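Local coordinates for cellulose-binding protein (Saccharophagus degradans, PDB 2YHG) that probably binds polysaccharide and may hydrolyse glycosidic bonds, represented here by its nucleoside hydrolase-like and C-terminal parts, at residues S46-L51 / N313-R318; E60-T65 / A77-I82; T156-V161 / D189-W194. All blocks are in the same frame, centred on the assembly; numbering follows the deposited sequence.

In the fold
Strand 30-35, first in the chain, lies inside the parallel sheet of the nucleoside hydrolase-like part, and helix 42-52 follows it. Contact 1 joins that helix to helix 308-323, closing a loop of 261 residues. Contacts 2 and 3 both lie within this loop, one after the other, without crossing. Contact 2 closes a short loop by laying the start of helix 77-93 on strand 58-64. Contact 3 pairs helices 155-167 and 190-198, which follow the neighbouring strands 146-150 and 180-185. Leu47, Val48 and Leu51 pack on the helix of contact 2. Thr65 and Thr156 probably share a hydrogen bond between contacts 2 and 3. Contacts 1 and 3 do not touch.

Contact 1: S46-L51 / N313-R318; sequences SLVRQL and NDFQAR
Arg49 lies over one face of the Phe315 ring and makes the tight part of this contact. Arg49 CG sits 3.8 Å from the ring centroid, only 8° off the normal, a CH-pi contact. The chain bends at chi3 (-58°), which carries the guanidinium back over the ring margin. There Arg49 CZ comes to 3.3 Å from Phe315 CD2. The two planes are 40° apart, so the guanidinium is tilted rather than stacked flat. Near the ring plane, Val48 CG1 makes a lighter touch at the edge, 4.4 Å from Phe315 CZ. Tyr219 and Ile224 of helix 217-225 also pack on the ring.

The looser side is bridged by water. Water 1 lies in the guanidinium plane, accepts from Arg49 NH1 (2.9 Å) and donates to Asp314 OD2 (3.0 Å). The stronger partner of Arg49 is Glu242, which forms a salt bridge with NE. Asp314 OD1 in turn takes Arg318 NE at 2.8 Å, a salt bridge one helical turn along. Helix 42-52, of the nucleoside hydrolase-like part, carries the calcium ligand Asp43 in its first turn. It is joined to helix 308-323, far along the chain, by an arginine laid over a phenylalanine face.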
ATOM      1  N   SER A  46      12.085  -3.868  -1.659  1.00  6.16           N
ATOM      2  CA  SER A  46      10.830  -3.162  -1.516  1.00  6.71           C
ATOM      3  C   SER A  46      10.984  -1.681  -1.810  1.00  6.78           C
ATOM      4  O   SER A  46      10.102  -1.096  -2.447  1.00  6.74           O
ATOM      5  CB  SER A  46      10.285  -3.370  -0.098  1.00  6.70           C
ATOM      6  OG  SER A  46       9.881  -4.729   0.115  1.00  6.72           O
ATOM      7  N   LEU A  47      12.062  -1.058  -1.324  1.00  6.44           N
ATOM      8  CA  LEU A  47      12.234   0.357  -1.587  1.00  6.59           C
ATOM      9  C   LEU A  47      12.406   0.619  -3.081  1.00  6.71           C
ATOM     10  O   LEU A  47      11.864   1.603  -3.587  1.00  7.46           O
ATOM     11  CB  LEU A  47      13.370   0.928  -0.769  1.00  7.29           C
ATOM     12  CG  LEU A  47      13.562   2.443  -0.948  1.00  8.34           C
ATOM     13  CD1 LEU A  47      12.295   3.226  -0.618  1.00  9.49           C
ATOM     14  CD2 LEU A  47      14.756   2.929  -0.117  1.00  9.79           C
ATOM     15  N   VAL A  48      13.132  -0.241  -3.794  1.00  7.04           N
ATOM     16  CA  VAL A  48      13.259  -0.056  -5.238  1.00  7.41           C
ATOM     17  C   VAL A  48      11.888  -0.079  -5.911  1.00  7.46           C
ATOM     18  O   VAL A  48      11.585   0.792  -6.733  1.00  7.98           O
ATOM     19  CB  VAL A  48      14.213  -1.109  -5.832  1.00  7.74           C
ATOM     20  CG1 VAL A  48      14.132  -1.076  -7.376  1.00  9.11           C
ATOM     21  CG2 VAL A  48      15.658  -0.859  -5.354  1.00  8.98           C
ATOM     22  N   ARG A  49      11.057  -1.061  -5.574  1.00  7.26           N
ATOM     23  CA  ARG A  49       9.724  -1.104  -6.171  1.00  7.45           C
ATOM     24  C   ARG A  49       8.917   0.139  -5.810  1.00  7.36           C
ATOM     25  O   ARG A  49       8.281   0.761  -6.674  1.00  7.90           O
ATOM     26  CB  ARG A  49       8.953  -2.358  -5.782  1.00  7.42           C
ATOM     27  CG  ARG A  49       7.635  -2.450  -6.543  1.00  7.59           C
ATOM     28  CD  ARG A  49       6.657  -3.454  -5.996  1.00  7.44           C
ATOM     29  NE  ARG A  49       7.210  -4.818  -5.962  1.00  7.54           N
ATOM     30  CZ  ARG A  49       6.928  -5.808  -6.791  1.00  7.03           C
ATOM     31  NH1 ARG A  49       5.972  -5.716  -7.696  1.00  7.89           N
ATOM     32  NH2 ARG A  49       7.583  -6.948  -6.655  1.00  7.66           N
ATOM     33  N   GLN A  50       8.954   0.546  -4.542  1.00  7.25           N
ATOM     34  CA  GLN A  50       8.204   1.733  -4.145  1.00  7.49           C
ATOM     35  C   GLN A  50       8.679   2.936  -4.973  1.00  7.54           C
ATOM     36  O   GLN A  50       7.853   3.777  -5.385  1.00  7.85           O
ATOM     37  CB  GLN A  50       8.349   2.007  -2.660  1.00  7.22           C
ATOM     38  CG  GLN A  50       7.817   3.346  -2.167  1.00  7.49           C
ATOM     39  CD  GLN A  50       6.310   3.518  -2.257  1.00  7.52           C
ATOM     40  OE1 GLN A  50       5.615   3.396  -1.243  1.00  7.89           O
ATOM     41  NE2 GLN A  50       5.801   3.810  -3.442  1.00  7.91           N
ATOM     42  N   LEU A  51       9.965   3.070  -5.192  1.00  7.57           N
ATOM     43  CA  LEU A  51      10.464   4.237  -5.925  1.00  7.99           C
ATOM     44  C   LEU A  51       9.983   4.287  -7.364  1.00  8.29           C
ATOM     45  O   LEU A  51       9.617   5.356  -7.837  1.00  9.03           O
ATOM     46  CB  LEU A  51      11.970   4.345  -5.804  1.00  8.86           C
ATOM     47  CG  LEU A  51      12.461   4.692  -4.390  1.00  8.79           C
ATOM     48  CD1 LEU A  51      13.978   4.564  -4.382  1.00 13.16           C
ATOM     49  CD2 LEU A  51      12.038   6.050  -3.972  1.00 14.70           C
ATOM     50  N   ASN A 313       3.418  -7.553 -13.672  1.00  8.18           N
ATOM     51  CA  ASN A 313       3.506  -6.843 -14.935  1.00  9.24           C
ATOM     52  C   ASN A 313       3.762  -5.358 -14.691  1.00  8.78           C
ATOM     53  O   ASN A 313       4.531  -4.711 -15.415  1.00  9.27           O
ATOM     54  CB  ASN A 313       2.246  -7.050 -15.772  1.00  9.74           C
ATOM     55  CG  ASN A 313       2.133  -8.445 -16.309  1.00 10.40           C
ATOM     56  OD1 ASN A 313       2.923  -9.354 -15.992  1.00 11.11           O
ATOM     57  ND2 ASN A 313       1.105  -8.637 -17.135  1.00 10.93           N
ATOM     58  N   ASP A 314       3.129  -4.806 -13.652  1.00  9.03           N
ATOM     59  CA  ASP A 314       3.330  -3.431 -13.265  1.00  8.49           C
ATOM     60  C   ASP A 314       4.815  -3.143 -13.012  1.00  8.73           C
ATOM     61  O   ASP A 314       5.375  -2.178 -13.542  1.00  9.40           O
ATOM     62  CB  ASP A 314       2.485  -3.146 -12.033  1.00  8.62           C
ATOM     63  CG  ASP A 314       2.595  -1.744 -11.537  1.00  9.55           C
ATOM     64  OD1 ASP A 314       2.524  -0.773 -12.328  1.00 10.97           O
ATOM     65  OD2 ASP A 314       2.729  -1.574 -10.321  1.00 15.89           O
ATOM     66  N   PHE A 315       5.457  -3.936 -12.175  1.00  8.19           N
ATOM     67  CA  PHE A 315       6.844  -3.673 -11.812  1.00  8.26           C
ATOM     68  C   PHE A 315       7.744  -3.862 -13.041  1.00  8.50           C
ATOM     69  O   PHE A 315       8.672  -3.111 -13.247  1.00  9.11           O
ATOM     70  CB  PHE A 315       7.216  -4.587 -10.657  1.00  8.04           C
ATOM     71  CG  PHE A 315       8.568  -4.327  -9.995  1.00  7.70           C
ATOM     72  CD1 PHE A 315       9.212  -3.133 -10.030  1.00  8.06           C
ATOM     73  CD2 PHE A 315       9.123  -5.323  -9.217  1.00  8.32           C
ATOM     74  CE1 PHE A 315      10.396  -2.939  -9.335  1.00  8.40           C
ATOM     75  CE2 PHE A 315      10.290  -5.129  -8.493  1.00  8.24           C
ATOM     76  CZ  PHE A 315      10.932  -3.934  -8.556  1.00  7.95           C
ATOM     77  N   GLN A 316       7.469  -4.880 -13.836  1.00  8.89           N
ATOM     78  CA  GLN A 316       8.218  -5.104 -15.090  1.00  9.14           C
ATOM     79  C   GLN A 316       8.189  -3.856 -15.962  1.00  9.40           C
ATOM     80  O   GLN A 316       9.237  -3.400 -16.452  1.00 10.07           O
ATOM     81  CB  GLN A 316       7.681  -6.322 -15.805  1.00 10.09           C
ATOM     82  CG  GLN A 316       8.324  -6.556 -17.151  1.00 10.39           C
ATOM     83  CD  GLN A 316       7.723  -7.674 -17.963  1.00 11.61           C
ATOM     84  OE1 GLN A 316       7.012  -8.539 -17.462  1.00 12.51           O
ATOM     85  NE2 GLN A 316       8.028  -7.669 -19.259  1.00 13.08           N
ATOM     86  N   ALA A 317       7.000  -3.308 -16.211  1.00  9.24           N
ATOM     87  CA  ALA A 317       6.876  -2.124 -17.053  1.00  9.67           C
ATOM     88  C   ALA A 317       7.579  -0.946 -16.441  1.00  9.67           C
ATOM     89  O   ALA A 317       8.231  -0.180 -17.160  1.00 10.30           O
ATOM     90  CB  ALA A 317       5.411  -1.799 -17.298  1.00 10.57           C
ATOM     91  N   ARG A 318       7.480  -0.775 -15.116  1.00  9.00           N
ATOM     92  CA  ARG A 318       8.116   0.381 -14.493  1.00  9.65           C
ATOM     93  C   ARG A 318       9.645   0.318 -14.541  1.00  9.49           C
ATOM     94  O   ARG A 318      10.291   1.359 -14.623  1.00 10.08           O
ATOM     95  CB  ARG A 318       7.588   0.565 -13.076  1.00  9.51           C
ATOM     96  CG  ARG A 318       6.146   0.978 -13.032  1.00  8.99           C
ATOM     97  CD  ARG A 318       5.577   0.902 -11.634  1.00  9.19           C
ATOM     98  NE  ARG A 318       4.179   1.309 -11.563  1.00  9.91           N
ATOM     99  CZ  ARG A 318       3.752   2.553 -11.582  1.00  9.45           C
ATOM    100  NH1 ARG A 318       4.592   3.566 -11.502  1.00  9.61           N
ATOM    101  NH2 ARG A 318       2.451   2.772 -11.641  1.00 10.91           N
TER
HETATM  102  O   HOH W   1       4.136  -3.726  -8.728  1.00 10.59           O

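Contact 2: E60-T65 / A77-I82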
ATOM      1  N   GLU A  60       6.084  10.618   1.943  1.00  9.06           N
ATOM      2  CA  GLU A  60       6.437  11.704   2.850  1.00  9.33           C
ATOM      3  C   GLU A  60       7.535  11.345   3.848  1.00  8.47           C
ATOM      4  O   GLU A  60       8.005  12.185   4.583  1.00  9.88           O
ATOM      5  CB  GLU A  60       5.196  12.238   3.578  1.00  9.64           C
ATOM      6  CG  GLU A  60       4.247  12.887   2.622  1.00 11.41           C
ATOM      7  CD  GLU A  60       3.020  13.523   3.250  1.00 12.60           C
ATOM      8  OE1 GLU A  60       3.045  13.839   4.442  1.00 16.93           O
ATOM      9  OE2 GLU A  60       2.044  13.844   2.493  1.00 15.11           O
ATOM     10  N   GLY A  61       8.014  10.105   3.842  1.00  8.12           N
ATOM     11  CA  GLY A  61       9.150   9.745   4.674  1.00  7.74           C
ATOM     12  C   GLY A  61       9.720   8.398   4.308  1.00  7.17           C
ATOM     13  O   GLY A  61       8.973   7.489   3.992  1.00  7.31           O
ATOM     14  N   ILE A  62      11.033   8.300   4.379  1.00  7.17           N
ATOM     15  CA  ILE A  62      11.759   7.048   4.274  1.00  7.33           C
ATOM     16  C   ILE A  62      12.667   6.987   5.483  1.00  7.07           C
ATOM     17  O   ILE A  62      13.690   7.669   5.526  1.00  7.54           O
ATOM     18  CB  ILE A  62      12.567   6.920   2.961  1.00  8.07           C
ATOM     19  CG1 ILE A  62      11.715   7.180   1.722  1.00  9.20           C
ATOM     20  CG2 ILE A  62      13.265   5.550   2.928  1.00  8.98           C
ATOM     21  CD1 ILE A  62      12.528   7.417   0.474  1.00 11.23           C
ATOM     22  N   ILE A  63      12.253   6.232   6.501  1.00  6.22           N
ATOM     23  CA  ILE A  63      12.853   6.325   7.812  1.00  6.57           C
ATOM     24  C   ILE A  63      13.587   5.038   8.153  1.00  6.45           C
ATOM     25  O   ILE A  63      12.980   3.985   8.190  1.00  7.16           O
ATOM     26  CB  ILE A  63      11.746   6.595   8.876  1.00  6.22           C
ATOM     27  CG1 ILE A  63      11.114   7.971   8.645  1.00  7.59           C
ATOM     28  CG2 ILE A  63      12.323   6.482  10.289  1.00  8.45           C
ATOM     29  CD1 ILE A  63       9.839   8.216   9.416  1.00  7.89           C
ATOM     30  N   THR A  64      14.891   5.135   8.393  1.00  6.32           N
ATOM     31  CA  THR A  64      15.696   3.984   8.749  1.00  6.45           C
ATOM     32  C   THR A  64      15.644   3.769  10.263  1.00  5.98           C
ATOM     33  O   THR A  64      15.916   4.677  11.045  1.00  6.65           O
ATOM     34  CB  THR A  64      17.160   4.223   8.304  1.00  7.12           C
ATOM     35  OG1 THR A  64      17.229   4.209   6.876  1.00  7.29           O
ATOM     36  CG2 THR A  64      18.091   3.133   8.844  1.00  8.15           C
ATOM     37  N   THR A  65      15.312   2.544  10.673  1.00  6.12           N
ATOM     38  CA  THR A  65      15.066   2.234  12.078  1.00  6.26           C
ATOM     39  C   THR A  65      15.340   0.746  12.330  1.00  6.00           C
ATOM     40  O   THR A  65      16.137   0.109  11.627  1.00  6.58           O
ATOM     41  CB  THR A  65      13.653   2.706  12.480  1.00  6.28           C
ATOM     42  OG1 THR A  65      13.440   2.612  13.888  1.00  6.54           O
ATOM     43  CG2 THR A  65      12.572   2.007  11.747  1.00  6.95           C
ATOM     44  N   ALA A  77      22.831   4.617   5.187  1.00  7.97           N
ATOM     45  CA  ALA A  77      23.617   4.322   3.992  1.00  8.63           C
ATOM     46  C   ALA A  77      22.899   3.414   2.999  1.00  7.80           C
ATOM     47  O   ALA A  77      23.095   3.570   1.803  1.00  8.66           O
ATOM     48  CB  ALA A  77      24.987   3.772   4.350  1.00 10.21           C
ATOM     49  N   TYR A  78      22.092   2.444   3.446  1.00  7.52           N
ATOM     50  CA  TYR A  78      21.330   1.641   2.479  1.00  7.75           C
ATOM     51  C   TYR A  78      20.406   2.511   1.619  1.00  8.05           C
ATOM     52  O   TYR A  78      20.367   2.405   0.402  1.00  8.40           O
ATOM     53  CB  TYR A  78      20.469   0.582   3.165  1.00  7.63           C
ATOM     54  CG  TYR A  78      21.200  -0.652   3.610  1.00  7.12           C
ATOM     55  CD1 TYR A  78      21.458  -1.674   2.733  1.00  8.63           C
ATOM     56  CD2 TYR A  78      21.599  -0.797   4.932  1.00  8.11           C
ATOM     57  CE1 TYR A  78      22.137  -2.852   3.182  1.00  9.75           C
ATOM     58  CE2 TYR A  78      22.266  -1.923   5.380  1.00  9.23           C
ATOM     59  CZ  TYR A  78      22.524  -2.928   4.522  1.00  8.67           C
ATOM     60  OH  TYR A  78      23.178  -4.052   4.994  1.00 11.44           O
ATOM     61  N   VAL A  79      19.647   3.369   2.278  1.00  7.94           N
ATOM     62  CA  VAL A  79      18.737   4.243   1.581  1.00  7.54           C
ATOM     63  C   VAL A  79      19.511   5.242   0.707  1.00  8.18           C
ATOM     64  O   VAL A  79      19.116   5.497  -0.430  1.00  9.15           O
ATOM     65  CB  VAL A  79      17.760   4.932   2.524  1.00  7.75           C
ATOM     66  CG1 VAL A  79      16.936   6.008   1.799  1.00  8.29           C
ATOM     67  CG2 VAL A  79      16.847   3.907   3.189  1.00  8.19           C
ATOM     68  N   ASP A  80      20.627   5.762   1.212  1.00  8.44           N
ATOM     69  CA  ASP A  80      21.410   6.707   0.428  1.00  9.44           C
ATOM     70  C   ASP A  80      21.783   6.082  -0.912  1.00  9.40           C
ATOM     71  O   ASP A  80      21.766   6.738  -1.950  1.00 10.28           O
ATOM     72  CB  ASP A  80      22.715   7.044   1.169  1.00 10.00           C
ATOM     73  CG  ASP A  80      22.534   7.751   2.497  1.00 10.40           C
ATOM     74  OD1 ASP A  80      21.437   8.240   2.835  1.00 10.40           O
ATOM     75  OD2 ASP A  80      23.567   7.816   3.207  1.00 12.62           O
ATOM     76  N   ARG A  81      22.249   4.830  -0.875  1.00  9.26           N
ATOM     77  CA  ARG A  81      22.700   4.119  -2.059  0.50 10.15           C
ATOM     78  C   ARG A  81      21.561   3.931  -3.059  1.00  9.30           C
ATOM     79  O   ARG A  81      21.713   4.128  -4.270  1.00 10.66           O
ATOM     80  CB  ARG A  81      23.290   2.772  -1.614  0.50  9.52           C
ATOM     81  CG  ARG A  81      23.823   1.884  -2.709  0.50 10.60           C
ATOM     82  CD  ARG A  81      24.822   0.876  -2.152  0.50 11.48           C
ATOM     83  NE  ARG A  81      25.143  -0.130  -3.139  0.50 11.40           N
ATOM     84  CZ  ARG A  81      24.355  -1.146  -3.428  0.50 11.12           C
ATOM     85  NH1 ARG A  81      23.231  -1.338  -2.745  0.50 14.04           N
ATOM     86  NH2 ARG A  81      24.705  -1.975  -4.402  0.50 13.81           N
ATOM     87  N   ILE A  82      20.390   3.561  -2.564  1.00  8.87           N
ATOM     88  CA  ILE A  82      19.239   3.355  -3.409  1.00  8.46           C
ATOM     89  C   ILE A  82      18.765   4.699  -4.001  1.00  9.32           C
ATOM     90  O   ILE A  82      18.423   4.739  -5.184  1.00  9.86           O
ATOM     91  CB  ILE A  82      18.134   2.606  -2.653  1.00  8.63           C
ATOM     92  CG1 ILE A  82      18.559   1.157  -2.383  1.00  8.86           C
ATOM     93  CG2 ILE A  82      16.822   2.669  -3.416  1.00 10.27           C
ATOM     94  CD1 ILE A  82      17.769   0.435  -1.350  1.00  9.63           C
TER
HETATM   95  O   HOH W   2      19.273   2.977   5.322  1.00  8.26           O
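Ile62, Thr64 and Val79 meet through branched side chains. No ring, amide or carboxylate takes part, so the contact has neither faces nor edges to assign. Val79 reaches from the helix toward the strand, and both its methyls touch Ile62. Its CG1 is 3.9 Å from Ile62 CG2. Its CG2 serves two partners: it touches the same Ile62 methyl and comes to 3.7 Å from Thr64 OG1. One valine thus sits across two strand residues that point to the same side, while Ile63 between them points away.

This is the strand-to-helix half of a beta-alpha-beta crossover. Strand 58-64 leads through a loop into helix 77-93, and the chain later returns to the parallel neighbour strand 110-112. Asn110 touches Val79, and Met112 touches Thr64. On the helix side, Leu47 of helix 42-52 also packs against Val79.

The polar link is made by water 2. It accepts from Val79 N at 3.1 Å, in the first turn of the helix, where amides have no carbonyl partner four residues back in the helix. The same water is 2.8 Å from Thr64 OG1. That hydroxyl is anti to the carbonyl carbon (chi1 -69°), which turns it to the water and to Val79 CG2. Thr73 and Thr76, from the connecting loop, lie against Thr64.

Contact 3: T156-V161 / D189-W194; sequences TIAQAV and DNAGTW
Ala158 meets Ala191 and Trp194, and all the direct touching across this contact is apolar or van der Waals. The two helices, 155-167 and 190-198, follow the adjacent parallel strands 146-150 and 180-185, so the contact joins neighbouring helices of the alpha/beta layer, away from the metal sites. The closest pair is methyl on methyl, Ala158 CB to Ala191 CB at 3.7 Å. The CA atoms of these two alanines are only 5.9 Å apart, so the helices come very near each other here.

One turn further on, the six-membered ring of Trp194 meets the same methyl from a second direction, roughly at right angles to Ala191. Its CE3 is 4.0 Å from Ala158 CB. Its CZ3 comes to 3.9 Å from Ala158 O, with the carbonyl approaching the ring obliquely. CG of the tryptophan is anti to its own amide nitrogen (chi1 179°), and this extends the indole toward helix 155-167. Phe199 meets it edge-to-face.

The polar bonds lie beside this apolar patch. Asp189 is the N-cap of helix 190-198. Its OD1 accepts from Gly192 N at 3.2 Å (154°), and weakly from Ala191 N at 3.1 Å. Cys154 N also donates to OD1.

Two alanine methyls let the helices approach closely, the indole closes the next turn, and one carboxylate oxygen accepts from amides at the starts of both helices.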
ATOM      1  N   THR A 156       9.210   3.949  15.801  1.00  5.65           N
ATOM      2  CA  THR A 156       9.310   5.362  15.414  1.00  5.97           C
ATOM      3  C   THR A 156       7.938   6.003  15.398  1.00  6.17           C
ATOM      4  O   THR A 156       7.762   7.176  15.758  1.00  6.83           O
ATOM      5  CB  THR A 156      10.032   5.530  14.074  1.00  6.16           C
ATOM      6  OG1 THR A 156      11.303   4.853  14.095  1.00  6.56           O
ATOM      7  CG2 THR A 156      10.283   6.979  13.774  1.00  7.24           C
ATOM      8  N   ILE A 157       6.927   5.240  15.002  1.00  5.95           N
ATOM      9  CA  ILE A 157       5.536   5.671  15.074  1.00  6.36           C
ATOM     10  C   ILE A 157       5.144   5.802  16.559  1.00  6.42           C
ATOM     11  O   ILE A 157       4.493   6.791  16.957  1.00  7.02           O
ATOM     12  CB  ILE A 157       4.602   4.706  14.345  1.00  6.47           C
ATOM     13  CG1 ILE A 157       5.058   4.437  12.911  1.00  7.66           C
ATOM     14  CG2 ILE A 157       3.180   5.279  14.356  1.00  7.75           C
ATOM     15  CD1 ILE A 157       4.333   3.296  12.210  1.00  9.04           C
ATOM     16  N   ALA A 158       5.517   4.817  17.372  1.00  6.85           N
ATOM     17  CA  ALA A 158       5.187   4.872  18.805  1.00  6.65           C
ATOM     18  C   ALA A 158       5.845   6.099  19.466  1.00  6.84           C
ATOM     19  O   ALA A 158       5.198   6.726  20.301  1.00  7.42           O
ATOM     20  CB  ALA A 158       5.585   3.597  19.498  1.00  7.46           C
ATOM     21  N   GLN A 159       7.070   6.440  19.099  1.00  6.56           N
ATOM     22  CA  GLN A 159       7.704   7.615  19.710  1.00  6.87           C
ATOM     23  C   GLN A 159       6.911   8.885  19.336  1.00  7.34           C
ATOM     24  O   GLN A 159       6.710   9.767  20.176  1.00  8.08           O
ATOM     25  CB  GLN A 159       9.151   7.757  19.273  1.00  6.84           C
ATOM     26  CG  GLN A 159       9.831   9.007  19.800  1.00  7.75           C
ATOM     27  CD  GLN A 159      10.002   9.004  21.307  1.00  7.72           C
ATOM     28  OE1 GLN A 159       9.922   7.967  21.946  1.00  8.39           O
ATOM     29  NE2 GLN A 159      10.231  10.193  21.911  1.00  9.31           N
ATOM     30  N   ALA A 160       6.472   8.983  18.087  1.00  7.12           N
ATOM     31  CA  ALA A 160       5.668  10.133  17.640  1.00  7.67           C
ATOM     32  C   ALA A 160       4.397  10.236  18.488  1.00  7.97           C
ATOM     33  O   ALA A 160       4.058  11.301  19.011  1.00  8.50           O
ATOM     34  CB  ALA A 160       5.321   9.968  16.178  1.00  8.38           C
ATOM     35  N   VAL A 161       3.652   9.141  18.576  1.00  7.67           N
ATOM     36  CA  VAL A 161       2.393   9.150  19.332  1.00  8.07           C
ATOM     37  C   VAL A 161       2.652   9.406  20.823  1.00  8.15           C
ATOM     38  O   VAL A 161       1.927  10.178  21.453  1.00  8.87           O
ATOM     39  CB  VAL A 161       1.620   7.817  19.093  1.00  7.82           C
ATOM     40  CG1 VAL A 161       0.437   7.712  20.050  1.00  9.41           C
ATOM     41  CG2 VAL A 161       1.196   7.683  17.660  1.00  8.17           C
ATOM     42  N   ASP A 189       8.187  -5.482  16.523  1.00  5.31           N
ATOM     43  CA  ASP A 189       8.561  -5.006  17.828  1.00  5.64           C
ATOM     44  C   ASP A 189       7.330  -4.895  18.685  1.00  4.94           C
ATOM     45  O   ASP A 189       6.189  -4.988  18.233  1.00  6.38           O
ATOM     46  CB  ASP A 189       9.425  -3.730  17.819  1.00  5.59           C
ATOM     47  CG  ASP A 189       8.711  -2.438  17.448  1.00  5.93           C
ATOM     48  OD1 ASP A 189       7.472  -2.428  17.289  1.00  6.61           O
ATOM     49  OD2 ASP A 189       9.441  -1.417  17.322  1.00  6.47           O
ATOM     50  N   ASN A 190       7.564  -4.683  19.984  1.00  6.22           N
ATOM     51  CA  ASN A 190       6.499  -4.561  20.971  0.50  5.99           C
ATOM     52  C   ASN A 190       5.833  -3.185  20.940  1.00  5.76           C
ATOM     53  O   ASN A 190       4.791  -2.996  21.555  1.00  7.05           O
ATOM     54  CB  ASN A 190       7.055  -4.904  22.360  0.50  6.34           C
ATOM     55  CG  ASN A 190       8.264  -4.089  22.711  0.50  5.24           C
ATOM     56  OD1 ASN A 190       8.191  -2.858  22.668  0.50  6.54           O
ATOM     57  ND2 ASN A 190       9.339  -4.750  23.153  0.50  8.26           N
ATOM     58  N   ALA A 191       6.388  -2.229  20.188  1.00  5.98           N
ATOM     59  CA  ALA A 191       5.847  -0.881  20.116  1.00  6.03           C
ATOM     60  C   ALA A 191       4.594  -0.821  19.265  1.00  5.67           C
ATOM     61  O   ALA A 191       3.689  -0.045  19.551  1.00  6.57           O
ATOM     62  CB  ALA A 191       6.897   0.094  19.616  1.00  7.50           C
ATOM     63  N   GLY A 192       4.516  -1.628  18.214  1.00  6.49           N
ATOM     64  CA  GLY A 192       3.264  -1.721  17.473  1.00  7.03           C
ATOM     65  C   GLY A 192       2.156  -2.230  18.354  1.00  5.99           C
ATOM     66  O   GLY A 192       1.030  -1.738  18.319  1.00  6.54           O
ATOM     67  N   THR A 193       2.446  -3.239  19.155  1.00  5.99           N
ATOM     68  CA  THR A 193       1.449  -3.793  20.076  1.00  6.24           C
ATOM     69  C   THR A 193       1.030  -2.745  21.108  1.00  5.98           C
ATOM     70  O   THR A 193      -0.166  -2.610  21.403  1.00  6.41           O
ATOM     71  CB  THR A 193       1.971  -5.067  20.738  1.00  6.20           C
ATOM     72  OG1 THR A 193       2.660  -5.833  19.733  1.00  7.03           O
ATOM     73  CG2 THR A 193       0.830  -5.830  21.323  1.00  6.65           C
ATOM     74  N   TRP A 194       1.996  -1.993  21.629  1.00  5.94           N
ATOM     75  CA  TRP A 194       1.699  -0.906  22.550  1.00  6.53           C
ATOM     76  C   TRP A 194       0.726   0.095  21.911  1.00  6.69           C
ATOM     77  O   TRP A 194      -0.239   0.542  22.543  1.00  7.19           O
ATOM     78  CB  TRP A 194       2.985  -0.215  22.969  1.00  6.36           C
ATOM     79  CG  TRP A 194       2.788   0.935  23.898  1.00  7.62           C
ATOM     80  CD1 TRP A 194       2.716   0.899  25.270  1.00  8.01           C
ATOM     81  CD2 TRP A 194       2.713   2.303  23.532  1.00  7.89           C
ATOM     82  NE1 TRP A 194       2.547   2.160  25.776  1.00  9.47           N
ATOM     83  CE2 TRP A 194       2.548   3.048  24.732  1.00  9.25           C
ATOM     84  CE3 TRP A 194       2.864   2.993  22.333  1.00  9.37           C
ATOM     85  CZ2 TRP A 194       2.462   4.437  24.739  1.00 11.59           C
ATOM     86  CZ3 TRP A 194       2.823   4.383  22.349  1.00 11.39           C
ATOM     87  CH2 TRP A 194       2.607   5.090  23.545  1.00 11.88           C
TER